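Local coordinates for protein FKBP-type peptidyl-prolyl cis-trans isomerase FkpA (Escherichia coli, PDB 1Q6H) that catalyses the cis-trans isomerisation of peptide bonds preceding proline, which speeds protein folding in the periplasm, and also acts as a folding chaperone, at residues E105-F110 with V193-L198; L123-V128 with G188-V193. One frame throughout, in Å; residues are numbered along the deposited sequence.

Interaction 1: E105-F110 with V193-L198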
loop_
_atom_site.group_PDB
_atom_site.type_symbol
_atom_site.label_atom_id
_atom_site.label_comp_id
_atom_site.label_asym_id
_atom_site.label_seq_id
_atom_site.Cartn_x
_atom_site.Cartn_y
_atom_site.Cartn_z
ATOM N N GLU A 105 8.509 39.115 -8.085
ATOM C CA GLU A 105 9.522 40.071 -7.661
ATOM C C GLU A 105 10.763 39.864 -8.518
ATOM O O GLU A 105 11.382 40.822 -8.996
ATOM C CB GLU A 105 9.827 39.862 -6.182
ATOM C CG GLU A 105 10.952 40.732 -5.650
ATOM C CD GLU A 105 11.041 40.723 -4.144
ATOM O OE1 GLU A 105 11.109 39.624 -3.550
ATOM O OE2 GLU A 105 11.049 41.820 -3.546
ATOM N N TYR A 106 11.110 38.600 -8.718
ATOM C CA TYR A 106 12.258 38.240 -9.534
ATOM C C TYR A 106 12.085 38.734 -10.958
ATOM O O TYR A 106 13.006 39.348 -11.523
ATOM C CB TYR A 106 12.426 36.734 -9.523
ATOM C CG TYR A 106 13.608 36.227 -10.319
ATOM C CD1 TYR A 106 13.485 35.965 -11.671
ATOM C CD2 TYR A 106 14.819 35.976 -9.710
ATOM C CE1 TYR A 106 14.540 35.482 -12.399
ATOM C CE2 TYR A 106 15.892 35.495 -10.440
ATOM C CZ TYR A 106 15.738 35.247 -11.784
ATOM O OH TYR A 106 16.779 34.779 -12.541
ATOM N N ARG A 107 10.912 38.467 -11.537
ATOM C CA ARG A 107 10.619 38.878 -12.908
ATOM C C ARG A 107 10.662 40.395 -13.092
ATOM O O ARG A 107 11.193 40.882 -14.093
ATOM C CB ARG A 107 9.246 38.376 -13.387
ATOM C CG ARG A 107 9.123 36.877 -13.442
ATOM C CD ARG A 107 7.956 36.366 -14.294
ATOM N NE ARG A 107 6.701 36.982 -13.879
ATOM C CZ ARG A 107 5.931 36.578 -12.872
ATOM N NH1 ARG A 107 6.242 35.528 -12.112
ATOM N NH2 ARG A 107 4.846 37.269 -12.597
ATOM N N GLU A 108 10.092 41.124 -12.154
ATOM C CA GLU A 108 10.023 42.580 -12.240
ATOM C C GLU A 108 11.392 43.241 -12.192
ATOM O O GLU A 108 11.662 44.145 -12.941
ATOM C CB GLU A 108 9.133 43.127 -11.145
ATOM C CG GLU A 108 7.663 42.821 -11.381
ATOM C CD GLU A 108 7.044 43.677 -12.469
ATOM O OE1 GLU A 108 7.048 44.920 -12.299
ATOM O OE2 GLU A 108 6.534 43.114 -13.480
ATOM N N LYS A 109 12.248 42.763 -11.314
ATOM C CA LYS A 109 13.600 43.257 -11.243
ATOM C C LYS A 109 14.365 42.924 -12.558
ATOM O O LYS A 109 14.941 43.805 -13.179
ATOM C CB LYS A 109 14.296 42.659 -10.027
ATOM C CG LYS A 109 15.648 43.272 -9.703
ATOM C CD LYS A 109 16.270 42.585 -8.494
ATOM C CE LYS A 109 17.767 42.841 -8.401
ATOM N NZ LYS A 109 18.090 44.283 -8.315
ATOM N N PHE A 110 14.334 41.668 -12.996
ATOM C CA PHE A 110 15.056 41.245 -14.188
ATOM C C PHE A 110 14.593 42.004 -15.411
ATOM O O PHE A 110 15.417 42.418 -16.253
ATOM C CB PHE A 110 14.871 39.738 -14.426
ATOM C CG PHE A 110 15.584 39.228 -15.637
ATOM C CD1 PHE A 110 16.950 39.368 -15.748
ATOM C CD2 PHE A 110 14.892 38.639 -16.667
ATOM C CE1 PHE A 110 17.600 38.929 -16.845
ATOM C CE2 PHE A 110 15.547 38.188 -17.784
ATOM C CZ PHE A 110 16.904 38.333 -17.877
ATOM N N VAL A 193 12.311 33.931 -18.907
ATOM C CA VAL A 193 11.907 33.981 -17.513
ATOM C C VAL A 193 10.413 33.885 -17.552
ATOM O O VAL A 193 9.720 34.814 -17.967
ATOM C CB VAL A 193 12.448 35.209 -16.804
ATOM C CG1 VAL A 193 11.936 35.278 -15.429
ATOM C CG2 VAL A 193 13.974 35.120 -16.757
ATOM N N ILE A 194 9.927 32.693 -17.246
ATOM C CA ILE A 194 8.529 32.368 -17.519
ATOM C C ILE A 194 7.676 32.345 -16.283
ATOM O O ILE A 194 7.958 31.575 -15.334
ATOM C CB ILE A 194 8.447 31.004 -18.207
ATOM C CG1 ILE A 194 9.505 30.871 -19.301
ATOM C CG2 ILE A 194 7.064 30.758 -18.715
ATOM C CD1 ILE A 194 9.456 29.551 -20.088
ATOM N N PRO A 195 6.632 33.163 -16.277
ATOM C CA PRO A 195 5.648 33.138 -15.168
ATOM C C PRO A 195 4.910 31.786 -15.114
ATOM O O PRO A 195 4.720 31.184 -16.178
ATOM C CB PRO A 195 4.638 34.218 -15.544
ATOM C CG PRO A 195 4.995 34.726 -16.840
ATOM C CD PRO A 195 6.259 34.106 -17.344
ATOM N N PRO A 196 4.485 31.343 -13.920
ATOM C CA PRO A 196 3.776 30.074 -13.756
ATOM C C PRO A 196 2.554 29.923 -14.635
ATOM O O PRO A 196 2.263 28.813 -15.111
ATOM C CB PRO A 196 3.345 30.064 -12.284
ATOM C CG PRO A 196 3.816 31.328 -11.658
ATOM C CD PRO A 196 4.636 32.081 -12.651
ATOM N N GLU A 197 1.882 31.043 -14.892
ATOM C CA GLU A 197 0.735 31.083 -15.770
ATOM C C GLU A 197 1.059 30.605 -17.202
ATOM O O GLU A 197 0.166 30.136 -17.915
ATOM C CB GLU A 197 0.171 32.522 -15.805
ATOM C CG GLU A 197 -0.443 33.015 -14.490
ATOM C CD GLU A 197 0.569 33.378 -13.376
ATOM O OE1 GLU A 197 1.748 33.729 -13.670
ATOM O OE2 GLU A 197 0.173 33.255 -12.171
ATOM N N LEU A 198 2.318 30.749 -17.634
ATOM C CA LEU A 198 2.745 30.284 -18.965
ATOM C C LEU A 198 3.624 29.016 -18.851
ATOM O O LEU A 198 4.300 28.641 -19.795
ATOM C CB LEU A 198 3.575 31.372 -19.699
ATOM C CG LEU A 198 2.835 32.697 -19.863
ATOM C CD1 LEU A 198 3.744 33.885 -20.374
ATOM C CD2 LEU A 198 1.623 32.484 -20.767
#
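V193 meets three side chains of the helix, and its two methyls divide the work. CG1 lies at the edge of the Y106 ring, near the ring plane and 4.0 Å from CE1 of Y106, with the two side chains crossing at about a right angle. The same methyl touches the aliphatic part of R107, at 3.8 Å from R107 CG. CG2 turns to F110 instead, where V193 CG2 sits 3.6 Å from both CD2 and CE2 of the ring. No hydrogen bond joins the segments, so shape and apolar contact carry the interface. It seats the C-terminal end of the long helix 70-112, which belongs to the N-terminal domain, on strand 189-194 of the FKBP sheet and the proline turn that follows it. R107 reaches across to the two prolines. The bend of its chain at chi3 (-53°) brings one face of the R107 guanidinium against P195, with CB of P195 3.7 Å above the plane, over its centre, and the side chains crossing at about a right angle. R107 NH1 also passes 3.8 Å from P196 CD, and its polar need is met by a hydrogen bond to OG1 of T213. The acid of E197 comes near without pairing, its OE1 4.8 Å from R107 NH2, and may add a modest electrostatic attraction. Beyond the two segments, Y106 also packs on I151 and V215, while F110 reaches V124 and Q126 on the neighbouring strand 124-127.

Interaction 2: L123-V128 with G188-V193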
loop_
_atom_site.group_PDB
_atom_site.type_symbol
_atom_site.label_atom_id
_atom_site.label_comp_id
_atom_site.label_asym_id
_atom_site.label_seq_id
_atom_site.Cartn_x
_atom_site.Cartn_y
_atom_site.Cartn_z
ATOM N N LEU A 123 5.583 37.139 -20.431
ATOM C CA LEU A 123 6.837 36.452 -20.581
ATOM C C LEU A 123 7.956 37.503 -20.520
ATOM O O LEU A 123 7.858 38.582 -21.150
ATOM C CB LEU A 123 6.888 35.779 -21.944
ATOM C CG LEU A 123 8.232 35.161 -22.334
ATOM C CD1 LEU A 123 8.562 33.939 -21.488
ATOM C CD2 LEU A 123 8.185 34.766 -23.782
ATOM N N VAL A 124 9.018 37.212 -19.775
ATOM C CA VAL A 124 10.161 38.093 -19.749
ATOM C C VAL A 124 11.314 37.399 -20.479
ATOM O O VAL A 124 11.573 36.196 -20.289
ATOM C CB VAL A 124 10.533 38.450 -18.312
ATOM C CG1 VAL A 124 11.752 39.356 -18.247
ATOM C CG2 VAL A 124 9.332 39.054 -17.599
ATOM N N TYR A 125 11.987 38.119 -21.368
ATOM C CA TYR A 125 13.036 37.478 -22.153
ATOM C C TYR A 125 14.188 38.369 -22.521
ATOM O O TYR A 125 14.081 39.589 -22.570
ATOM C CB TYR A 125 12.443 36.846 -23.416
ATOM C CG TYR A 125 11.892 37.818 -24.406
ATOM C CD1 TYR A 125 10.563 38.214 -24.345
ATOM C CD2 TYR A 125 12.686 38.368 -25.384
ATOM C CE1 TYR A 125 10.053 39.109 -25.225
ATOM C CE2 TYR A 125 12.183 39.260 -26.277
ATOM C CZ TYR A 125 10.858 39.631 -26.194
ATOM O OH TYR A 125 10.312 40.517 -27.078
ATOM N N GLN A 126 15.314 37.720 -22.770
ATOM C CA GLN A 126 16.542 38.394 -23.138
ATOM C C GLN A 126 17.185 37.664 -24.295
ATOM O O GLN A 126 17.641 36.534 -24.156
ATOM C CB GLN A 126 17.483 38.417 -21.967
ATOM C CG GLN A 126 18.788 39.121 -22.243
ATOM C CD GLN A 126 19.715 39.016 -21.072
ATOM O OE1 GLN A 126 19.642 38.053 -20.296
ATOM N NE2 GLN A 126 20.591 39.991 -20.927
ATOM N N VAL A 127 17.205 38.313 -25.449
ATOM C CA VAL A 127 17.833 37.739 -26.609
ATOM C C VAL A 127 19.300 37.906 -26.374
ATOM O O VAL A 127 19.752 38.984 -26.010
ATOM C CB VAL A 127 17.452 38.455 -27.932
ATOM C CG1 VAL A 127 18.237 37.883 -29.131
ATOM C CG2 VAL A 127 15.953 38.352 -28.186
ATOM N N VAL A 128 20.038 36.824 -26.555
ATOM C CA VAL A 128 21.486 36.838 -26.407
ATOM C C VAL A 128 22.078 36.875 -27.805
ATOM O O VAL A 128 22.952 37.693 -28.075
ATOM C CB VAL A 128 21.951 35.633 -25.611
ATOM C CG1 VAL A 128 23.434 35.622 -25.448
ATOM C CG2 VAL A 128 21.267 35.637 -24.238
ATOM N N GLY A 188 20.308 31.012 -32.750
ATOM C CA GLY A 188 20.144 31.962 -31.679
ATOM C C GLY A 188 20.147 31.402 -30.269
ATOM O O GLY A 188 20.149 30.203 -30.055
ATOM N N LYS A 189 20.167 32.313 -29.301
ATOM C CA LYS A 189 20.199 31.951 -27.900
ATOM C C LYS A 189 19.336 32.960 -27.163
ATOM O O LYS A 189 19.393 34.155 -27.456
ATOM C CB LYS A 189 21.631 32.023 -27.367
ATOM C CG LYS A 189 22.608 31.263 -28.210
ATOM C CD LYS A 189 24.018 31.310 -27.673
ATOM C CE LYS A 189 24.936 30.387 -28.499
ATOM N NZ LYS A 189 24.454 30.172 -29.887
ATOM N N ILE A 190 18.532 32.500 -26.213
ATOM C CA ILE A 190 17.618 33.394 -25.512
ATOM C C ILE A 190 17.422 32.905 -24.105
ATOM O O ILE A 190 17.477 31.718 -23.861
ATOM C CB ILE A 190 16.268 33.439 -26.223
ATOM C CG1 ILE A 190 15.352 34.463 -25.565
ATOM C CG2 ILE A 190 15.565 32.059 -26.195
ATOM C CD1 ILE A 190 14.131 34.795 -26.437
ATOM N N LYS A 191 17.296 33.838 -23.173
ATOM C CA LYS A 191 16.980 33.499 -21.816
ATOM C C LYS A 191 15.508 33.805 -21.618
ATOM O O LYS A 191 15.004 34.903 -21.963
ATOM C CB LYS A 191 17.864 34.270 -20.863
ATOM C CG LYS A 191 17.530 34.123 -19.398
ATOM C CD LYS A 191 18.577 34.892 -18.562
ATOM C CE LYS A 191 18.189 35.008 -17.096
ATOM N NZ LYS A 191 19.377 35.425 -16.254
ATOM N N LEU A 192 14.790 32.827 -21.096
ATOM C CA LEU A 192 13.359 32.995 -20.856
ATOM C C LEU A 192 13.090 32.962 -19.381
ATOM O O LEU A 192 13.586 32.069 -18.675
ATOM C CB LEU A 192 12.556 31.884 -21.540
ATOM C CG LEU A 192 12.742 31.723 -23.039
ATOM C CD1 LEU A 192 12.030 30.494 -23.533
ATOM C CD2 LEU A 192 12.258 32.899 -23.782
ATOM N N VAL A 193 12.311 33.931 -18.907
ATOM C CA VAL A 193 11.907 33.981 -17.513
ATOM C C VAL A 193 10.413 33.885 -17.552
ATOM O O VAL A 193 9.720 34.814 -17.967
ATOM C CB VAL A 193 12.448 35.209 -16.804
ATOM C CG1 VAL A 193 11.936 35.278 -15.429
ATOM C CG2 VAL A 193 13.974 35.120 -16.757
HETATM O O HOH W 1 20.851 37.993 -17.962
#
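V124 and V193 form a hydrogen-bonded antiparallel pair, V124 N reaching V193 O at 3.1 Å and V193 N reaching V124 O at 2.8 Å. Q126 and K191 repeat the pattern, and K191 N to Q126 O is nearly straight (171°). A fifth backbone bond, V128 N to K189 O (2.9 Å), closes the ladder where the first strand turns a corner. Between these pairs, Y125 CA makes a CA-H...O contact with K191 O.

Apolar contacts line the face bearing Y125, V127, L192 and I190. With CG1 anti to the backbone N (chi1 -175°) and the chain extended beyond it, CD1 of I190 comes 4.0 Å from CD2 of Y125; V127 CG2 lies 4.4 Å from the same I190 CD1. An alanine in place of I190 would probably leave the Y125 ring without its aliphatic neighbour and open a gap beside V127.

On the other face, water 1 joins the polar ends: it donates to Q126 OE1 at 2.6 Å and accepts a weak bond from K191 NZ. K191 crosses Q126 at a slant, its CD 3.8 Å from Q126 OE1.

With strand axes 4.7 Å apart at 164°, this is a regular antiparallel pairing within the curved beta sheet of the FKBP fold.

In the fold
From the N terminus, the chain runs through helix 70-112, whose last turns carry residues 105-110, then makes short strand 116-118 and strand 124-127. It continues through strands 141-150, 155-158 and 166-169 and helix 175-180 before returning on strand 189-194. There interaction 2 closes a loop of 59 residues, and interaction 1 closes one of 82, within which interaction 2 is nested. V193 belongs to both contacts, whose centres lie about 12 Å apart. F110 bridges them directly, its CD2 lying 3.6 Å from V124 CG1. Thus interaction 1 ties the long helix to the FKBP sheet, and interaction 2 joins two neighbouring strands of that sheet.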